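Local coordinates for type I site-specific restriction-modification system, R (Restriction) subunit (Vibrio vulnificus, PDB 3H1T), which is a fragment of a putative type I restriction enzyme subunit that probably binds and hydrolyses ATP to translocate and cut DNA, at residues A[56-70]-A[365-377]. Sequence-based numbering, arbitrary orientation.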
loop_
_atom_site.group_PDB
_atom_site.type_symbol
_atom_site.label_atom_id
_atom_site.label_comp_id
_atom_site.label_asym_id
_atom_site.label_seq_id
_atom_site.Cartn_x
_atom_site.Cartn_y
_atom_site.Cartn_z
ATOM N N PHE A 56 8.527 14.335 -2.186
ATOM C CA PHE A 56 7.901 13.084 -2.579
ATOM C C PHE A 56 6.990 12.477 -1.524
ATOM O O PHE A 56 6.545 11.341 -1.674
ATOM C CB PHE A 56 8.987 12.075 -2.953
ATOM C CG PHE A 56 9.990 11.830 -1.850
ATOM C CD1 PHE A 56 11.062 12.696 -1.664
ATOM C CD2 PHE A 56 9.846 10.745 -0.988
ATOM C CE1 PHE A 56 11.973 12.487 -0.637
ATOM C CE2 PHE A 56 10.751 10.523 0.039
ATOM C CZ PHE A 56 11.818 11.395 0.219
ATOM N N THR A 57 6.728 13.221 -0.456
ATOM C CA THR A 57 5.861 12.754 0.624
ATOM C C THR A 57 4.766 13.801 0.858
ATOM O O THR A 57 4.878 14.926 0.374
ATOM C CB THR A 57 6.696 12.515 1.893
ATOM O OG1 THR A 57 7.065 11.134 1.954
ATOM C CG2 THR A 57 5.946 12.914 3.141
ATOM N N ASP A 58 3.693 13.429 1.553
ATOM C CA ASP A 58 2.599 14.364 1.802
ATOM C C ASP A 58 2.536 14.899 3.219
ATOM O O ASP A 58 1.723 15.773 3.501
ATOM C CB ASP A 58 1.245 13.740 1.464
ATOM C CG ASP A 58 0.944 13.785 -0.006
ATOM O OD1 ASP A 58 1.735 14.411 -0.755
ATOM O OD2 ASP A 58 -0.077 13.204 -0.419
ATOM N N GLY A 59 3.385 14.390 4.105
ATOM C CA GLY A 59 3.376 14.879 5.473
ATOM C C GLY A 59 2.573 14.000 6.413
ATOM O O GLY A 59 1.370 13.801 6.241
ATOM N N ARG A 60 3.234 13.473 7.429
ATOM C CA ARG A 60 2.540 12.617 8.374
ATOM C C ARG A 60 1.415 13.371 9.064
ATOM O O ARG A 60 1.601 14.499 9.522
ATOM C CB ARG A 60 3.501 12.065 9.436
ATOM C CG ARG A 60 2.866 10.991 10.294
ATOM C CD ARG A 60 3.505 10.933 11.662
ATOM N NE ARG A 60 4.154 9.656 11.937
ATOM C CZ ARG A 60 3.538 8.583 12.412
ATOM N NH1 ARG A 60 2.243 8.620 12.677
ATOM N NH2 ARG A 60 4.221 7.470 12.633
ATOM N N VAL A 61 0.237 12.756 9.109
ATOM C CA VAL A 61 -0.890 13.362 9.796
ATOM C C VAL A 61 -0.534 13.298 11.274
ATOM O O VAL A 61 -0.357 12.216 11.836
ATOM C CB VAL A 61 -2.201 12.585 9.564
ATOM C CG1 VAL A 61 -3.233 12.999 10.621
ATOM C CG2 VAL A 61 -2.748 12.869 8.174
ATOM N N GLN A 62 -0.410 14.464 11.893
ATOM C CA GLN A 62 -0.048 14.560 13.301
ATOM C C GLN A 62 -1.130 15.227 14.126
ATOM O O GLN A 62 -2.162 15.655 13.602
ATOM C CB GLN A 62 1.228 15.384 13.465
ATOM C CG GLN A 62 2.531 14.630 13.322
ATOM C CD GLN A 62 3.679 15.567 12.999
ATOM O OE1 GLN A 62 3.609 16.770 13.263
ATOM N NE2 GLN A 62 4.743 15.019 12.426
ATOM N N PHE A 63 -0.878 15.322 15.429
ATOM C CA PHE A 63 -1.805 15.966 16.350
ATOM C C PHE A 63 -1.044 16.925 17.252
ATOM O O PHE A 63 0.123 16.713 17.582
ATOM C CB PHE A 63 -2.558 14.929 17.192
ATOM C CG PHE A 63 -3.417 13.993 16.380
ATOM C CD1 PHE A 63 -2.856 12.881 15.754
ATOM C CD2 PHE A 63 -4.786 14.221 16.235
ATOM C CE1 PHE A 63 -3.639 12.002 15.000
ATOM C CE2 PHE A 63 -5.581 13.343 15.476
ATOM C CZ PHE A 63 -5.000 12.232 14.862
ATOM N N LYS A 64 -1.706 18.004 17.636
ATOM C CA LYS A 64 -1.089 19.004 18.504
ATOM C C LYS A 64 -2.217 19.533 19.362
ATOM O O LYS A 64 -3.167 20.130 18.838
ATOM C CB LYS A 64 -0.516 20.166 17.691
ATOM C CG LYS A 64 0.570 19.831 16.672
ATOM C CD LYS A 64 1.915 19.493 17.307
ATOM C CE LYS A 64 3.035 19.602 16.271
ATOM N NZ LYS A 64 2.583 19.100 14.939
ATOM N N GLY A 65 -2.111 19.351 20.674
ATOM C CA GLY A 65 -3.180 19.800 21.543
ATOM C C GLY A 65 -4.387 18.965 21.147
ATOM O O GLY A 65 -4.289 17.751 20.941
ATOM N N SER A 66 -5.533 19.603 21.009
ATOM C CA SER A 66 -6.738 18.897 20.614
ATOM C C SER A 66 -6.917 19.006 19.101
ATOM O O SER A 66 -7.928 18.557 18.562
ATOM C CB SER A 66 -7.930 19.520 21.359
ATOM O OG SER A 66 -7.663 20.886 21.649
ATOM N N LYS A 67 -5.922 19.557 18.406
ATOM C CA LYS A 67 -6.027 19.778 16.959
ATOM C C LYS A 67 -5.080 18.994 16.038
ATOM O O LYS A 67 -3.954 18.671 16.421
ATOM C CB LYS A 67 -5.915 21.281 16.740
ATOM C CG LYS A 67 -6.827 22.005 17.756
ATOM C CD LYS A 67 -6.364 23.416 18.119
ATOM C CE LYS A 67 -5.110 23.437 19.001
ATOM N NZ LYS A 67 -5.324 23.036 20.430
ATOM N N VAL A 68 -5.541 18.692 14.823
ATOM C CA VAL A 68 -4.753 17.897 13.865
ATOM C C VAL A 68 -4.126 18.640 12.685
ATOM O O VAL A 68 -4.654 19.653 12.235
ATOM C CB VAL A 68 -5.627 16.737 13.260
ATOM C CG1 VAL A 68 -6.715 16.330 14.250
ATOM C CG2 VAL A 68 -6.225 17.151 11.923
ATOM N N GLN A 69 -3.010 18.102 12.184
ATOM C CA GLN A 69 -2.283 18.678 11.042
ATOM C C GLN A 69 -1.240 17.711 10.473
ATOM O O GLN A 69 -0.974 16.659 11.044
ATOM C CB GLN A 69 -1.566 19.973 11.467
ATOM C CG GLN A 69 -0.671 19.787 12.682
ATOM C CD GLN A 69 0.116 21.029 13.045
ATOM O OE1 GLN A 69 1.088 21.383 12.376
ATOM N NE2 GLN A 69 -0.304 21.705 14.107
ATOM N N ARG A 70 -0.668 18.071 9.331
ATOM C CA ARG A 70 0.380 17.277 8.707
ATOM C C ARG A 70 1.667 18.000 9.101
ATOM O O ARG A 70 1.682 19.221 9.179
ATOM C CB ARG A 70 0.243 17.303 7.171
ATOM C CG ARG A 70 -1.133 16.994 6.617
ATOM C CD ARG A 70 -1.087 16.824 5.110
ATOM N NE ARG A 70 -0.831 15.438 4.729
ATOM C CZ ARG A 70 -1.763 14.601 4.289
ATOM N NH1 ARG A 70 -3.016 15.005 4.169
ATOM N NH2 ARG A 70 -1.439 13.360 3.971
ATOM N N GLY A 365 3.590 4.118 5.004
ATOM C CA GLY A 365 2.476 4.856 4.448
ATOM C C GLY A 365 1.986 5.942 5.391
ATOM O O GLY A 365 1.780 7.089 4.973
ATOM N N ILE A 366 1.800 5.617 6.664
ATOM C CA ILE A 366 1.347 6.630 7.610
ATOM C C ILE A 366 2.399 7.720 7.736
ATOM O O ILE A 366 2.080 8.903 7.752
ATOM C CB ILE A 366 1.111 6.082 9.049
ATOM C CG1 ILE A 366 0.011 5.022 9.058
ATOM C CG2 ILE A 366 0.678 7.228 9.962
ATOM C CD1 ILE A 366 -0.110 4.320 10.389
ATOM N N ASP A 367 3.662 7.323 7.816
ATOM C CA ASP A 367 4.710 8.313 7.939
ATOM C C ASP A 367 4.833 9.215 6.719
ATOM O O ASP A 367 5.271 10.352 6.840
ATOM C CB ASP A 367 6.065 7.670 8.213
ATOM C CG ASP A 367 7.069 8.680 8.724
ATOM O OD1 ASP A 367 6.729 9.364 9.712
ATOM O OD2 ASP A 367 8.176 8.802 8.154
ATOM N N ASP A 368 4.443 8.721 5.551
ATOM C CA ASP A 368 4.547 9.525 4.343
ATOM C C ASP A 368 3.301 10.369 4.103
ATOM O O ASP A 368 3.257 11.166 3.167
ATOM C CB ASP A 368 4.789 8.626 3.125
ATOM C CG ASP A 368 6.163 7.968 3.132
ATOM O OD1 ASP A 368 7.026 8.341 3.950
ATOM O OD2 ASP A 368 6.379 7.081 2.289
ATOM N N GLY A 369 2.291 10.179 4.946
ATOM C CA GLY A 369 1.057 10.923 4.793
ATOM C C GLY A 369 0.155 10.344 3.713
ATOM O O GLY A 369 -0.729 11.022 3.202
ATOM N N PHE A 370 0.373 9.078 3.370
ATOM C CA PHE A 370 -0.408 8.413 2.333
ATOM C C PHE A 370 -1.454 7.443 2.851
ATOM O O PHE A 370 -2.315 6.996 2.100
ATOM C CB PHE A 370 0.525 7.678 1.371
ATOM C CG PHE A 370 1.309 8.593 0.481
ATOM C CD1 PHE A 370 0.669 9.614 -0.227
ATOM C CD2 PHE A 370 2.683 8.416 0.316
ATOM C CE1 PHE A 370 1.391 10.449 -1.090
ATOM C CE2 PHE A 370 3.418 9.247 -0.547
ATOM C CZ PHE A 370 2.770 10.261 -1.248
ATOM N N LEU A 371 -1.358 7.102 4.126
ATOM C CA LEU A 371 -2.317 6.213 4.763
ATOM C C LEU A 371 -2.672 6.897 6.073
ATOM O O LEU A 371 -1.898 7.712 6.575
ATOM C CB LEU A 371 -1.712 4.829 5.005
ATOM C CG LEU A 371 -1.446 3.947 3.785
ATOM C CD1 LEU A 371 -0.885 2.621 4.274
ATOM C CD2 LEU A 371 -2.728 3.721 2.988
ATOM N N ALA A 372 -3.829 6.562 6.634
ATOM C CA ALA A 372 -4.291 7.214 7.852
ATOM C C ALA A 372 -3.867 6.618 9.188
ATOM O O ALA A 372 -3.809 5.405 9.353
ATOM C CB ALA A 372 -5.815 7.350 7.807
ATOM N N PRO A 373 -3.542 7.476 10.164
ATOM C CA PRO A 373 -3.141 7.009 11.502
ATOM C C PRO A 373 -4.378 6.541 12.302
ATOM O O PRO A 373 -5.506 6.816 11.898
ATOM C CB PRO A 373 -2.444 8.242 12.094
ATOM C CG PRO A 373 -3.171 9.385 11.426
ATOM C CD PRO A 373 -3.254 8.914 10.002
ATOM N N TYR A 374 -4.192 5.864 13.431
ATOM C CA TYR A 374 -5.345 5.358 14.173
ATOM C C TYR A 374 -5.225 5.371 15.695
ATOM O O TYR A 374 -4.125 5.410 16.242
ATOM C CB TYR A 374 -5.623 3.919 13.709
ATOM C CG TYR A 374 -4.402 3.012 13.817
ATOM C CD1 TYR A 374 -4.041 2.432 15.037
ATOM C CD2 TYR A 374 -3.557 2.805 12.716
ATOM C CE1 TYR A 374 -2.875 1.680 15.152
ATOM C CE2 TYR A 374 -2.393 2.055 12.834
ATOM C CZ TYR A 374 -2.057 1.498 14.047
ATOM O OH TYR A 374 -0.889 0.773 14.124
ATOM N N ARG A 375 -6.376 5.349 16.362
ATOM C CA ARG A 375 -6.437 5.286 17.818
ATOM C C ARG A 375 -7.032 3.938 18.191
ATOM O O ARG A 375 -7.979 3.480 17.553
ATOM C CB ARG A 375 -7.347 6.372 18.402
ATOM C CG ARG A 375 -6.747 7.748 18.480
ATOM C CD ARG A 375 -6.703 8.416 17.124
ATOM N NE ARG A 375 -5.932 9.656 17.157
ATOM C CZ ARG A 375 -6.307 10.763 17.795
ATOM N NH1 ARG A 375 -7.459 10.804 18.463
ATOM N NH2 ARG A 375 -5.515 11.829 17.786
ATOM N N VAL A 376 -6.481 3.284 19.203
ATOM C CA VAL A 376 -7.051 2.025 19.623
ATOM C C VAL A 376 -7.776 2.208 20.955
ATOM O O VAL A 376 -7.258 2.826 21.882
ATOM C CB VAL A 376 -5.995 0.913 19.806
ATOM C CG1 VAL A 376 -6.690 -0.357 20.289
ATOM C CG2 VAL A 376 -5.264 0.648 18.510
ATOM N N HIS A 377 -8.999 1.698 21.023
ATOM C CA HIS A 377 -9.808 1.756 22.231
ATOM C C HIS A 377 -10.147 0.305 22.498
ATOM O O HIS A 377 -11.027 -0.268 21.850
ATOM C CB HIS A 377 -11.090 2.556 21.999
ATOM C CG HIS A 377 -10.856 3.955 21.520
ATOM N ND1 HIS A 377 -10.072 4.854 22.206
ATOM C CD2 HIS A 377 -11.312 4.610 20.427
ATOM C CE1 HIS A 377 -10.056 6.007 21.558
ATOM N NE2 HIS A 377 -10.802 5.886 20.476
HETATM O O HOH W 1 -0.086 10.312 7.671
#
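Asp58 N donates to Asp368 O at 2.8 Å. Gly59 N adds a weak second bond to the same oxygen, near the end of helix 362-368. Arg60 NE makes a long, weak salt bridge to Asp367 OD1 (3.4 Å), with guanidinium and carboxylate planes 64° apart. The stronger partners of this pair lie elsewhere: Glu575 for Arg60 and Lys74 for Asp367. A water accepts from Val61 N (2.9 Å) and donates to Ile366 O.

Gly369 ends the helix in a Schellman motif. Its CA comes 3.2 Å from Gly59 O, a CA-H...O contact; with no side chain at Gly369, the two backbones can come this close. Further along, Arg375 lies over one face of the Phe63 ring in a cation-pi contact, though the model sets the two groups too close for its detailed geometry to be trusted. Trp551 also meets both residues. Val61 CG1 packs against Pro373 CG at 3.7 Å.

Residues 57-60 thus meet the helix end, and strand 61-64 of the hairpin faces Pro373 and Arg375, on the connection between the two helicase-type domains. One good backbone bond ties the chain before the hairpin to the helix end, while a weak salt bridge, a bridging water, a cation-pi contact and apolar packing complete the contact.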